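Local coordinates for protein transcriptional regulator (Cytophaga hutchinsonii, PDB 3F0C) that probably regulates transcription by binding operator DNA through the N-terminal helix-turn-helix domain of the TetR family, at residues Q21-H26 and N35-D40; A86-Y91 and A136-Y141; G81-A86 and T145-R150. One frame throughout, in Å; residues are numbered along the deposited sequence.

Contact 1: residues Q21-H26 and N35-D40. With SO4 (sulfate ion), chain B; SO4 (sulfate ion), chain C.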
loop_
_atom_site.group_PDB
_atom_site.type_symbol
_atom_site.label_atom_id
_atom_site.label_comp_id
_atom_site.label_asym_id
_atom_site.label_seq_id
_atom_site.Cartn_x
_atom_site.Cartn_y
_atom_site.Cartn_z
ATOM N N GLN A 21 -9.985 -25.825 5.124
ATOM C CA GLN A 21 -9.274 -25.144 4.057
ATOM C C GLN A 21 -10.070 -25.125 2.765
ATOM O O GLN A 21 -10.237 -24.100 2.121
ATOM C CB GLN A 21 -7.936 -25.851 3.818
ATOM C CG GLN A 21 -7.128 -25.272 2.678
ATOM C CD GLN A 21 -5.627 -25.425 2.866
ATOM O OE1 GLN A 21 -5.152 -26.214 3.684
ATOM N NE2 GLN A 21 -4.870 -24.650 2.114
ATOM N N LYS A 22 -10.560 -26.286 2.397
ATOM C CA LYS A 22 -11.329 -26.410 1.197
ATOM C C LYS A 22 -12.606 -25.625 1.277
ATOM O O LYS A 22 -12.977 -24.957 0.320
ATOM C CB LYS A 22 -11.657 -27.865 0.933
ATOM C CG LYS A 22 -10.417 -28.685 0.670
ATOM C CD LYS A 22 -10.716 -30.131 0.288
ATOM C CE LYS A 22 -9.383 -30.848 -0.098
ATOM N NZ LYS A 22 -9.474 -32.245 -0.709
ATOM N N ARG A 23 -13.312 -25.732 2.390
ATOM C CA ARG A 23 -14.590 -25.011 2.521
ATOM C C ARG A 23 -14.375 -23.554 2.337
ATOM O O ARG A 23 -15.123 -22.889 1.630
ATOM C CB ARG A 23 -15.191 -25.117 3.911
ATOM C CG ARG A 23 -15.866 -26.403 4.202
ATOM C CD ARG A 23 -17.340 -26.345 3.936
ATOM N NE ARG A 23 -17.781 -27.677 3.567
ATOM C CZ ARG A 23 -18.855 -27.925 2.858
ATOM N NH1 ARG A 23 -19.147 -29.181 2.559
ATOM N NH2 ARG A 23 -19.631 -26.918 2.462
ATOM N N PHE A 24 -13.383 -23.050 3.039
ATOM C CA PHE A 24 -13.140 -21.661 3.023
ATOM C C PHE A 24 -12.640 -21.277 1.624
ATOM O O PHE A 24 -12.981 -20.222 1.119
ATOM C CB PHE A 24 -12.105 -21.310 4.072
ATOM C CG PHE A 24 -12.529 -21.569 5.506
ATOM C CD1 PHE A 24 -13.831 -21.368 5.925
ATOM C CD2 PHE A 24 -11.586 -21.949 6.445
ATOM C CE1 PHE A 24 -14.184 -21.563 7.272
ATOM C CE2 PHE A 24 -11.926 -22.155 7.785
ATOM C CZ PHE A 24 -13.223 -21.957 8.203
ATOM N N ALA A 25 -11.865 -22.141 0.977
ATOM C CA ALA A 25 -11.373 -21.841 -0.361
ATOM C C ALA A 25 -12.515 -21.670 -1.319
ATOM O O ALA A 25 -12.486 -20.774 -2.142
ATOM C CB ALA A 25 -10.495 -22.921 -0.839
ATOM N N HIS A 26 -13.520 -22.526 -1.207
ATOM C CA HIS A 26 -14.679 -22.532 -2.129
ATOM C C HIS A 26 -15.752 -21.542 -1.782
ATOM O O HIS A 26 -16.335 -20.909 -2.660
ATOM C CB HIS A 26 -15.319 -23.918 -2.199
ATOM C CG HIS A 26 -14.648 -24.794 -3.192
ATOM N ND1 HIS A 26 -13.350 -25.225 -3.029
ATOM C CD2 HIS A 26 -15.047 -25.236 -4.410
ATOM C CE1 HIS A 26 -12.989 -25.925 -4.091
ATOM N NE2 HIS A 26 -13.999 -25.945 -4.943
ATOM N N ASN A 35 -21.334 -26.782 11.338
ATOM C CA ASN A 35 -22.048 -28.007 11.066
ATOM C C ASN A 35 -21.585 -28.606 9.754
ATOM O O ASN A 35 -21.532 -29.811 9.612
ATOM C CB ASN A 35 -23.557 -27.789 11.063
ATOM C CG ASN A 35 -24.111 -27.533 12.443
ATOM O OD1 ASN A 35 -23.864 -26.477 13.043
ATOM N ND2 ASN A 35 -24.861 -28.495 12.965
ATOM N N GLU A 36 -21.254 -27.764 8.788
ATOM C CA GLU A 36 -20.747 -28.261 7.511
ATOM C C GLU A 36 -19.419 -28.990 7.677
ATOM O O GLU A 36 -19.272 -30.112 7.211
ATOM C CB GLU A 36 -20.568 -27.114 6.491
ATOM C CG GLU A 36 -21.845 -26.716 5.750
ATOM C CD GLU A 36 -21.823 -25.311 5.102
ATOM O OE1 GLU A 36 -20.772 -24.628 5.079
ATOM O OE2 GLU A 36 -22.895 -24.896 4.590
ATOM N N ILE A 37 -18.453 -28.344 8.337
ATOM C CA ILE A 37 -17.089 -28.900 8.482
ATOM C C ILE A 37 -17.118 -30.197 9.245
ATOM O O ILE A 37 -16.375 -31.116 8.939
ATOM C CB ILE A 37 -16.123 -27.932 9.200
ATOM C CG1 ILE A 37 -16.124 -26.569 8.492
ATOM C CG2 ILE A 37 -14.722 -28.497 9.215
ATOM C CD1 ILE A 37 -14.751 -25.868 8.415
ATOM N N ALA A 38 -17.986 -30.256 10.241
ATOM C CA ALA A 38 -18.189 -31.476 10.969
ATOM C C ALA A 38 -18.636 -32.552 9.969
ATOM O O ALA A 38 -17.982 -33.573 9.801
ATOM C CB ALA A 38 -19.195 -31.271 12.060
ATOM N N SER A 39 -19.725 -32.302 9.257
ATOM C CA SER A 39 -20.170 -33.246 8.215
ATOM C C SER A 39 -18.993 -33.792 7.403
ATOM O O SER A 39 -18.901 -34.994 7.155
ATOM C CB SER A 39 -21.165 -32.583 7.240
ATOM O OG SER A 39 -22.477 -32.565 7.775
ATOM N N ASP A 40 -18.103 -32.892 6.992
ATOM C CA ASP A 40 -17.066 -33.218 6.008
ATOM C C ASP A 40 -16.128 -34.272 6.563
ATOM O O ASP A 40 -15.892 -35.304 5.943
ATOM C CB ASP A 40 -16.300 -31.955 5.603
ATOM C CG ASP A 40 -17.179 -30.949 4.841
ATOM O OD1 ASP A 40 -18.428 -31.036 4.992
ATOM O OD2 ASP A 40 -16.623 -30.090 4.090
HETATM S S SO4 B . -21.881 -28.930 0.207
HETATM O O1 SO4 B . -22.594 -29.609 1.301
HETATM O O2 SO4 B . -22.750 -28.930 -0.969
HETATM O O3 SO4 B . -21.604 -27.551 0.603
HETATM O O4 SO4 B . -20.621 -29.606 -0.135
HETATM S S SO4 C . -21.800 -22.459 12.984
HETATM O O1 SO4 C . -22.131 -23.829 12.543
HETATM O O2 SO4 C . -23.016 -21.649 12.951
HETATM O O3 SO4 C . -21.340 -22.473 14.372
HETATM O O4 SO4 C . -20.735 -21.831 12.182
#
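Arg-23 of helix 12-27 reaches across to Asp-40 and Glu-36 of helix 34-41, and the three form a salt-bridge network on the surface of a TetR-type DNA-binding domain, in which helices 34-41 and 45-51 make the helix-turn-helix. The grip on Asp-40 is side-on: NE of Arg-23 donates to Asp-40 OD2 at 2.7 Å, and NH1 reaches the same oxygen at 3.1 Å. OD2 lies in the guanidinium plane and is met on its syn side, although the carboxylate itself is turned 55° from that plane. Glu-36 plays a different part. Its CB sits over one guanidinium face, and its OE1 is 3.7 Å from Arg-23 NH2, well out of the plane, a long bridge that works through charge alone. The adjoining NH1/NH2 edge of the guanidinium binds a sulfate, with NH2 donating to O3 at 2.8 Å and NH1 to O4. The bend at chi2 (-94°) turns the arginine chain so that one flat group can serve both the acid and the anion.

A second shell holds these groups in place. Thr-33 N gives Glu-36 OE1 a weak hydrogen bond. Behind the charges, Ile-37 packs on Leu-58 and on Ala-19 and Ala-20, while Phe-24 rests on Phe-59 and on Leu-105 of helix 84-106, which ties this small domain to the regulatory one. At the N-terminal end of helix 34-41, Asn-35 N donates to another sulfate; Met-34 N, Thr-33 OG1 and Lys-45 NZ also bind sulfate. Both ions probably come from the crystallisation liquor, but the one at the helix end could mimic a DNA phosphate. Between the two helices, Ile-37 CD1 comes obliquely to CZ of the Phe-24 ring at 4.2 Å.

Contact 2: residues A86-Y91 and A136-Y141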
loop_
_atom_site.group_PDB
_atom_site.type_symbol
_atom_site.label_atom_id
_atom_site.label_comp_id
_atom_site.label_asym_id
_atom_site.label_seq_id
_atom_site.Cartn_x
_atom_site.Cartn_y
_atom_site.Cartn_z
ATOM N N ALA A 86 17.665 -15.971 -9.877
ATOM C CA ALA A 86 16.595 -16.946 -10.123
ATOM C C ALA A 86 15.781 -17.228 -8.872
ATOM O O ALA A 86 14.589 -17.500 -8.975
ATOM C CB ALA A 86 17.156 -18.236 -10.661
ATOM N N LEU A 87 16.428 -17.202 -7.701
ATOM C CA LEU A 87 15.747 -17.465 -6.420
ATOM C C LEU A 87 14.820 -16.288 -6.110
ATOM O O LEU A 87 13.628 -16.460 -5.793
ATOM C CB LEU A 87 16.755 -17.660 -5.269
ATOM C CG LEU A 87 17.493 -18.997 -5.189
ATOM C CD1 LEU A 87 18.782 -18.836 -4.431
ATOM C CD2 LEU A 87 16.621 -20.066 -4.559
ATOM N N LEU A 88 15.382 -15.089 -6.229
ATOM C CA LEU A 88 14.653 -13.891 -5.912
ATOM C C LEU A 88 13.362 -13.836 -6.732
ATOM O O LEU A 88 12.282 -13.503 -6.213
ATOM C CB LEU A 88 15.507 -12.687 -6.218
ATOM C CG LEU A 88 15.437 -11.636 -5.119
ATOM C CD1 LEU A 88 16.503 -11.893 -4.062
ATOM C CD2 LEU A 88 15.608 -10.243 -5.723
ATOM N N LYS A 89 13.468 -14.185 -8.011
ATOM C CA LYS A 89 12.317 -14.150 -8.889
ATOM C C LYS A 89 11.355 -15.256 -8.511
ATOM O O LYS A 89 10.142 -15.050 -8.435
ATOM C CB LYS A 89 12.758 -14.320 -10.333
ATOM C CG LYS A 89 13.578 -13.160 -10.882
ATOM C CD LYS A 89 14.013 -13.469 -12.300
ATOM C CE LYS A 89 14.629 -12.279 -13.027
ATOM N NZ LYS A 89 14.743 -12.545 -14.533
ATOM N N LYS A 90 11.899 -16.434 -8.258
ATOM C CA LYS A 90 11.064 -17.570 -7.909
ATOM C C LYS A 90 10.291 -17.256 -6.621
ATOM O O LYS A 90 9.166 -17.720 -6.410
ATOM C CB LYS A 90 11.917 -18.841 -7.741
ATOM C CG LYS A 90 11.294 -20.098 -8.373
ATOM C CD LYS A 90 11.711 -20.299 -9.850
ATOM C CE LYS A 90 10.549 -20.861 -10.735
ATOM N NZ LYS A 90 10.368 -22.361 -10.669
ATOM N N TYR A 91 10.908 -16.438 -5.781
ATOM C CA TYR A 91 10.305 -16.002 -4.534
ATOM C C TYR A 91 9.129 -15.091 -4.769
ATOM O O TYR A 91 8.055 -15.255 -4.187
ATOM C CB TYR A 91 11.357 -15.267 -3.674
ATOM C CG TYR A 91 10.792 -14.189 -2.788
ATOM C CD1 TYR A 91 9.912 -14.498 -1.749
ATOM C CD2 TYR A 91 11.126 -12.873 -2.990
ATOM C CE1 TYR A 91 9.384 -13.516 -0.937
ATOM C CE2 TYR A 91 10.623 -11.878 -2.193
ATOM C CZ TYR A 91 9.741 -12.188 -1.162
ATOM O OH TYR A 91 9.223 -11.165 -0.365
ATOM N N ALA A 136 16.733 -11.470 3.033
ATOM C CA ALA A 136 18.053 -11.007 3.397
ATOM C C ALA A 136 19.056 -12.115 3.089
ATOM O O ALA A 136 20.261 -11.855 2.796
ATOM C CB ALA A 136 18.091 -10.605 4.853
ATOM N N GLY A 137 18.552 -13.355 3.134
ATOM C CA GLY A 137 19.397 -14.536 2.971
ATOM C C GLY A 137 19.737 -14.754 1.531
ATOM O O GLY A 137 20.840 -15.155 1.198
ATOM N N ILE A 138 18.774 -14.469 0.664
ATOM C CA ILE A 138 19.029 -14.548 -0.774
ATOM C C ILE A 138 19.979 -13.426 -1.179
ATOM O O ILE A 138 20.939 -13.639 -1.908
ATOM C CB ILE A 138 17.750 -14.495 -1.601
ATOM C CG1 ILE A 138 16.712 -15.504 -1.050
ATOM C CG2 ILE A 138 18.100 -14.805 -3.015
ATOM C CD1 ILE A 138 15.396 -15.656 -1.816
ATOM N N ILE A 139 19.735 -12.231 -0.663
ATOM C CA ILE A 139 20.646 -11.123 -0.906
ATOM C C ILE A 139 22.046 -11.543 -0.468
ATOM O O ILE A 139 23.024 -11.383 -1.203
ATOM C CB ILE A 139 20.152 -9.814 -0.220
ATOM C CG1 ILE A 139 18.882 -9.330 -0.965
ATOM C CG2 ILE A 139 21.251 -8.746 -0.193
ATOM C CD1 ILE A 139 18.152 -8.106 -0.377
ATOM N N GLN A 140 22.136 -12.116 0.719
ATOM C CA GLN A 140 23.436 -12.537 1.248
ATOM C C GLN A 140 24.161 -13.527 0.329
ATOM O O GLN A 140 25.354 -13.417 0.128
ATOM C CB GLN A 140 23.248 -13.163 2.638
ATOM C CG GLN A 140 24.511 -13.616 3.293
ATOM C CD GLN A 140 25.383 -12.456 3.590
ATOM O OE1 GLN A 140 26.384 -12.229 2.906
ATOM N NE2 GLN A 140 24.992 -11.669 4.588
ATOM N N TYR A 141 23.435 -14.509 -0.196
ATOM C CA TYR A 141 23.992 -15.476 -1.139
ATOM C C TYR A 141 24.445 -14.758 -2.406
ATOM O O TYR A 141 25.553 -14.944 -2.865
ATOM C CB TYR A 141 22.956 -16.560 -1.454
ATOM C CG TYR A 141 23.378 -17.607 -2.461
ATOM C CD1 TYR A 141 24.733 -17.931 -2.665
ATOM C CD2 TYR A 141 22.421 -18.325 -3.161
ATOM C CE1 TYR A 141 25.102 -18.893 -3.565
ATOM C CE2 TYR A 141 22.784 -19.296 -4.060
ATOM C CZ TYR A 141 24.119 -19.571 -4.254
ATOM O OH TYR A 141 24.469 -20.526 -5.158
#
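Ile-138 packs against Leu-87, Leu-88 and Tyr-91, joining two antiparallel helices, 84-106 and 118-145, of the all-helical regulatory domain characteristic of TetR proteins. The short segments run at 161° to each other and are held here by apolar side chains alone. The two branches of Ile-138 divide the work. CG2, set opposite the backbone N about the first torsion, is the wedge: it meets Leu-88 CD1 at 3.5 Å and Leu-87 CB at 3.9 Å. The longer branch swings to the other side and brings CD1 to 4.5 Å from Tyr-91 CB.

Leu-88 slants across Ile-138, whereas Leu-87 stands at about a right angle to Tyr-141. Tyr-91 offers only its root to this interface; its side chain goes on to touch Leu-160 and Leu-164 of helix 153-174, and its hydroxyl is hydrogen-bonded to Glu-131 OE2. Helices 55-78 and 183-201 close over the two leucines, through Ile-77 and Leu-78 on Leu-87 and through Phe-199 and Leu-200 on Leu-88. On the more exposed flank, Leu-87 CD1 lies in the plane of the Tyr-141 ring, meeting its edge at CD2, 3.9 Å away.

Contact 3: residues G81-A86 and T145-R150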
loop_
_atom_site.group_PDB
_atom_site.type_symbol
_atom_site.label_atom_id
_atom_site.label_comp_id
_atom_site.label_asym_id
_atom_site.label_seq_id
_atom_site.Cartn_x
_atom_site.Cartn_y
_atom_site.Cartn_z
ATOM N N GLY A 81 19.381 -24.959 -5.483
ATOM C CA GLY A 81 20.626 -24.403 -6.024
ATOM C C GLY A 81 20.557 -23.805 -7.418
ATOM O O GLY A 81 21.264 -24.244 -8.305
ATOM N N ILE A 82 19.685 -22.820 -7.607
ATOM C CA ILE A 82 19.748 -21.901 -8.753
ATOM C C ILE A 82 20.457 -20.620 -8.257
ATOM O O ILE A 82 20.892 -20.580 -7.102
ATOM C CB ILE A 82 18.342 -21.686 -9.341
ATOM C CG1 ILE A 82 17.380 -21.028 -8.311
ATOM C CG2 ILE A 82 17.817 -23.045 -9.810
ATOM C CD1 ILE A 82 15.941 -20.588 -8.830
ATOM N N ASP A 83 20.628 -19.592 -9.081
ATOM C CA ASP A 83 21.441 -18.454 -8.618
ATOM C C ASP A 83 20.634 -17.466 -7.741
ATOM O O ASP A 83 19.435 -17.674 -7.520
ATOM C CB ASP A 83 22.202 -17.798 -9.788
ATOM C CG ASP A 83 21.383 -16.767 -10.563
ATOM O OD1 ASP A 83 21.896 -16.298 -11.619
ATOM O OD2 ASP A 83 20.257 -16.402 -10.131
ATOM N N ALA A 84 21.288 -16.427 -7.209
ATOM C CA ALA A 84 20.604 -15.446 -6.331
ATOM C C ALA A 84 19.417 -14.831 -7.037
ATOM O O ALA A 84 18.318 -14.776 -6.478
ATOM C CB ALA A 84 21.548 -14.350 -5.883
ATOM N N THR A 85 19.652 -14.377 -8.269
ATOM C CA THR A 85 18.598 -13.799 -9.128
ATOM C C THR A 85 17.399 -14.773 -9.359
ATOM O O THR A 85 16.251 -14.446 -9.018
ATOM C CB THR A 85 19.220 -13.323 -10.461
ATOM O OG1 THR A 85 20.421 -12.593 -10.173
ATOM C CG2 THR A 85 18.279 -12.437 -11.243
ATOM N N ALA A 86 17.665 -15.971 -9.877
ATOM C CA ALA A 86 16.595 -16.946 -10.123
ATOM C C ALA A 86 15.781 -17.228 -8.872
ATOM O O ALA A 86 14.589 -17.500 -8.975
ATOM C CB ALA A 86 17.156 -18.236 -10.661
ATOM N N THR A 145 28.029 -14.974 -3.547
ATOM C CA THR A 145 28.039 -15.423 -4.934
ATOM C C THR A 145 28.494 -14.309 -5.903
ATOM O O THR A 145 28.825 -14.577 -7.059
ATOM C CB THR A 145 26.631 -15.920 -5.345
ATOM O OG1 THR A 145 26.739 -16.897 -6.380
ATOM C CG2 THR A 145 25.775 -14.777 -5.817
ATOM N N LYS A 146 28.471 -13.068 -5.416
ATOM C CA LYS A 146 28.977 -11.874 -6.110
ATOM C C LYS A 146 28.064 -11.400 -7.244
ATOM O O LYS A 146 28.496 -10.663 -8.125
ATOM C CB LYS A 146 30.440 -12.046 -6.567
ATOM C CG LYS A 146 31.443 -12.138 -5.404
ATOM C CD LYS A 146 32.881 -12.332 -5.877
ATOM C CE LYS A 146 33.831 -12.392 -4.696
ATOM N NZ LYS A 146 35.242 -12.605 -5.133
ATOM N N GLU A 147 26.790 -11.788 -7.193
ATOM C CA GLU A 147 25.795 -11.301 -8.150
ATOM C C GLU A 147 25.291 -9.929 -7.707
ATOM O O GLU A 147 25.030 -9.052 -8.523
ATOM C CB GLU A 147 24.627 -12.279 -8.264
ATOM C CG GLU A 147 24.984 -13.645 -8.841
ATOM C CD GLU A 147 23.887 -14.675 -8.605
ATOM O OE1 GLU A 147 22.728 -14.426 -9.007
ATOM O OE2 GLU A 147 24.163 -15.731 -8.007
ATOM N N PHE A 148 25.161 -9.749 -6.398
ATOM C CA PHE A 148 24.685 -8.494 -5.849
ATOM C C PHE A 148 25.825 -7.794 -5.123
ATOM O O PHE A 148 26.634 -8.439 -4.475
ATOM C CB PHE A 148 23.535 -8.716 -4.852
ATOM C CG PHE A 148 22.450 -9.686 -5.317
ATOM C CD1 PHE A 148 22.064 -9.778 -6.639
ATOM C CD2 PHE A 148 21.764 -10.455 -4.385
ATOM C CE1 PHE A 148 21.049 -10.661 -7.023
ATOM C CE2 PHE A 148 20.757 -11.334 -4.768
ATOM C CZ PHE A 148 20.399 -11.432 -6.085
ATOM N N LYS A 149 25.850 -6.471 -5.210
ATOM C CA LYS A 149 26.802 -5.648 -4.460
ATOM C C LYS A 149 26.398 -5.576 -2.977
ATOM O O LYS A 149 25.197 -5.564 -2.680
ATOM C CB LYS A 149 26.820 -4.238 -5.054
ATOM C CG LYS A 149 27.385 -4.156 -6.454
ATOM C CD LYS A 149 27.359 -2.716 -7.022
ATOM C CE LYS A 149 27.948 -2.683 -8.396
ATOM N NZ LYS A 149 27.868 -1.311 -8.870
ATOM N N ARG A 150 27.383 -5.535 -2.065
ATOM C CA ARG A 150 27.136 -5.253 -0.632
ATOM C C ARG A 150 27.338 -3.779 -0.448
ATOM O O ARG A 150 28.490 -3.325 -0.505
ATOM C CB ARG A 150 28.149 -5.934 0.301
ATOM C CG ARG A 150 28.063 -5.394 1.764
ATOM C CD ARG A 150 29.170 -5.831 2.767
ATOM N NE ARG A 150 30.563 -5.932 2.286
ATOM C CZ ARG A 150 31.281 -4.975 1.684
ATOM N NH1 ARG A 150 30.742 -3.797 1.373
ATOM N NH2 ARG A 150 32.552 -5.213 1.352
#
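Glu-147 brings its carboxylate up to the first turn of helix 84-106, and the tight part of the contact is gathered round that group. OE1 takes two bonds from one residue: Thr-85 N donates to it at 3.2 Å, nearly straight at 168° though tilted out of the carboxylate plane, and Thr-85 OG1 donates to it from close to the C-O direction. Ala-84 N is bonded to OE2, whose position is less certain. An acid from a distant loop thus joins the N-cap, Asp-83, in serving the amides that begin a helix. Asp-83 OD2 accepts from Ala-86 N at 2.6 Å, its CG lying between the backbone N and the carbonyl carbon (chi1 84°), which folds the carboxylate back over the turn. The two acids come close, with Asp-83 OD1 3.3 Å from Glu-147 OE1; the helix N-terminus probably eases their repulsion. A glutamine in place of Glu-147 would probably leave Ala-84 N without its acceptor and the helix end without the charge facing it. The Phe-148 ring rests against Leu-200, with CE1 3.7 Å from Thr-85 OG1. The outer side is far looser: there Lys-146, exposed and at positive phi in the Schellman motif that ends helix 118-145, has its chain fully extended beyond CB.

Contact 1 comes first along the chain and is complete before the other two begin; it lies in the DNA-binding domain, with its centre about 36 Å from that of contact 2 and about 43 Å from that of contact 3, across the middle of the molecule. Contacts 2 and 3 are neighbours, with centres about 7 Å apart. They share Ala-86 and helix 84-106, and segments 86-91 and 136-141 fall within the span from 81 to 150. Contact 3 joins the start of helix 84-106 to the loop after helix 118-145, next to contact 2. Helix 84-106 reaches from that end back to Phe-24 of contact 1, which could help couple the regulatory and DNA-binding domains.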